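PDB 3UMC: haloacid dehalogenase from Pseudomonas aeruginosa, which probably hydrolyses the carbon-halogen bond of L-2-haloacids, releasing halide and a 2-hydroxy acid. Local coordinates for residues A[27-30]-A[31-35]. Residues are numbered along the deposited sequence; the frame is centred on the assembly and turned at random.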
ATOM      1  N   PHE A  27      -2.020   9.094   7.746  1.00 12.02           N
ATOM      2  CA  PHE A  27      -1.362  10.344   7.713  1.00 11.36           C
ATOM      3  C   PHE A  27      -1.606  11.084   6.422  1.00 10.24           C
ATOM      4  O   PHE A  27      -1.378  10.571   5.378  1.00  9.49           O
ATOM      5  CB  PHE A  27       0.170  10.114   7.741  1.00 11.64           C
ATOM      6  CG  PHE A  27       0.686   9.613   9.011  1.00 11.66           C
ATOM      7  CD1 PHE A  27       1.194  10.481   9.946  1.00 11.29           C
ATOM      8  CD2 PHE A  27       0.715   8.262   9.267  1.00 15.97           C
ATOM      9  CE1 PHE A  27       1.712  10.042  11.077  1.00 11.99           C
ATOM     10  CE2 PHE A  27       1.248   7.799  10.462  1.00 15.46           C
ATOM     11  CZ  PHE A  27       1.744   8.668  11.338  1.00 16.60           C
ATOM     12  N   ASP A  28      -1.921  12.356   6.539  1.00 10.92           N
ATOM     13  CA  ASP A  28      -1.692  13.316   5.472  1.00 11.52           C
ATOM     14  C   ASP A  28      -0.181  13.443   5.196  1.00 12.61           C
ATOM     15  O   ASP A  28       0.596  13.227   6.103  1.00 11.53           O
ATOM     16  CB  ASP A  28      -2.305  14.666   5.902  1.00 11.72           C
ATOM     17  CG  ASP A  28      -2.056  15.758   4.881  1.00 14.63           C
ATOM     18  OD1 ASP A  28      -2.530  15.609   3.756  1.00 20.45           O
ATOM     19  OD2 ASP A  28      -1.321  16.730   5.201  1.00 22.26           O
ATOM     20  N   VAL A  29       0.268  13.768   3.966  1.00 12.84           N
ATOM     21  CA  VAL A  29       1.710  13.656   3.693  1.00 13.12           C
ATOM     22  C   VAL A  29       2.336  14.994   3.346  1.00 13.61           C
ATOM     23  O   VAL A  29       3.319  15.397   3.998  1.00 13.34           O
ATOM     24  CB  VAL A  29       2.064  12.647   2.609  1.00 12.99           C
ATOM     25  CG1 VAL A  29       3.520  12.452   2.536  1.00 11.02           C
ATOM     26  CG2 VAL A  29       1.418  11.271   2.886  1.00 13.09           C
ATOM     27  N   PHE A  30       1.769  15.691   2.358  1.00 12.72           N
ATOM     28  CA  PHE A  30       2.214  17.050   2.064  1.00 13.87           C
ATOM     29  C   PHE A  30       2.015  18.002   3.208  1.00 12.90           C
ATOM     30  O   PHE A  30       0.915  18.160   3.700  1.00 13.57           O
ATOM     31  CB  PHE A  30       1.522  17.627   0.814  1.00 15.64           C
ATOM     32  CG  PHE A  30       1.929  16.935  -0.460  1.00 18.06           C
ATOM     33  CD1 PHE A  30       3.099  16.263  -0.558  1.00 25.06           C
ATOM     34  CD2 PHE A  30       1.141  16.961  -1.548  1.00 30.52           C
ATOM     35  CE1 PHE A  30       3.447  15.635  -1.732  1.00 29.69           C
ATOM     36  CE2 PHE A  30       1.536  16.343  -2.747  1.00 30.64           C
ATOM     37  CZ  PHE A  30       2.672  15.702  -2.818  1.00 27.23           C
ATOM     38  N   GLY A  31       3.102  18.615   3.643  1.00 11.62           N
ATOM     39  CA  GLY A  31       3.069  19.542   4.748  1.00 12.28           C
ATOM     40  C   GLY A  31       3.114  18.828   6.079  1.00 11.36           C
ATOM     41  O   GLY A  31       3.923  19.139   6.933  1.00 12.80           O
ATOM     42  N   THR A  32       2.212  17.892   6.299  1.00 11.24           N
ATOM     43  CA  THR A  32       2.206  17.154   7.574  1.00  9.84           C
ATOM     44  C   THR A  32       3.527  16.406   7.864  1.00  9.76           C
ATOM     45  O   THR A  32       3.997  16.435   8.942  1.00 11.67           O
ATOM     46  CB  THR A  32       1.035  16.174   7.611  1.00  8.95           C
ATOM     47  OG1 THR A  32      -0.182  16.908   7.505  1.00  8.54           O
ATOM     48  CG2 THR A  32       1.042  15.367   8.932  1.00  7.97           C
ATOM     49  N   LEU A  33       4.086  15.719   6.883  1.00 10.42           N
ATOM     50  CA  LEU A  33       5.259  14.883   7.046  1.00 10.02           C
ATOM     51  C   LEU A  33       6.453  15.426   6.263  1.00 11.33           C
ATOM     52  O   LEU A  33       7.566  15.189   6.678  1.00 11.49           O
ATOM     53  CB  LEU A  33       4.919  13.482   6.542  1.00 10.85           C
ATOM     54  CG  LEU A  33       3.821  12.658   7.303  1.00  9.31           C
ATOM     55  CD1 LEU A  33       3.764  11.204   6.780  1.00  7.57           C
ATOM     56  CD2 LEU A  33       4.078  12.554   8.769  1.00  4.14           C
ATOM     57  N   VAL A  34       6.230  16.121   5.131  1.00 11.66           N
ATOM     58  CA  VAL A  34       7.323  16.579   4.245  1.00 12.03           C
ATOM     59  C   VAL A  34       7.153  18.037   3.883  1.00 13.37           C
ATOM     60  O   VAL A  34       6.037  18.576   3.782  1.00 14.45           O
ATOM     61  CB  VAL A  34       7.428  15.747   2.922  1.00 11.75           C
ATOM     62  CG1 VAL A  34       7.782  14.239   3.216  1.00 13.01           C
ATOM     63  CG2 VAL A  34       6.147  15.878   2.115  1.00 10.00           C
ATOM     64  N   ASP A  35       8.280  18.703   3.751  1.00 14.61           N
ATOM     65  CA  ASP A  35       8.331  20.137   3.468  1.00 14.76           C
ATOM     66  C   ASP A  35       8.440  20.309   1.984  1.00 16.81           C
ATOM     67  O   ASP A  35       9.548  20.390   1.430  1.00 19.24           O
ATOM     68  CB  ASP A  35       9.556  20.721   4.168  1.00 15.05           C
ATOM     69  CG  ASP A  35       9.736  22.231   3.962  1.00 15.96           C
ATOM     70  OD1 ASP A  35       8.904  22.919   3.288  1.00 11.86           O
ATOM     71  OD2 ASP A  35      10.776  22.657   4.494  1.00 17.56           O
TER
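The chain folds back from 27-30 onto 31-35 so that Val-29 O accepts both Leu-33 N and Val-34 N. Leu-33 N bonds Val-29 O at 3.0 Å, tilted out of the carbonyl plane. Val-34 N comes to Val-29 O at 3.2 Å, almost in line with the C=O (167°). Gly-31 N returns a bond to Val-34 O. A positive phi at Gly-31 (83°) and a weak bond from Thr-32 N to Phe-30 O (2.9 Å) indicate a classic gamma-turn. Thr-32 OG1 donates to Asp-28 OD2 at 2.6 Å, on the lone pair facing away from OD1. A chi1 of 177°, setting CG opposite the backbone N, brings OD2 beside that hydroxyl; OD1 makes a salt bridge with Lys-173. Thr-32 OG1 also bonds Ala-198 N, just after strand 193-197. Leu-33 crosses Phe-27 at roughly a right angle, CD2 3.7 Å from Phe-27 CD1, whereas Val-34 CG2 sits at the Phe-30 ring edge, 4.1 Å from Phe-30 CD1. Asp-Val-Phe-Gly-Thr-Leu, directly after central strand 24-27, fits HAD motif I, with Phe-30 where phosphatase relatives carry a second aspartate; Asp-28 is by analogy the probable nucleophile. The turn is consistent with the squiggle, and strand 34-35 pairs antiparallel with 120-121, as in the flap.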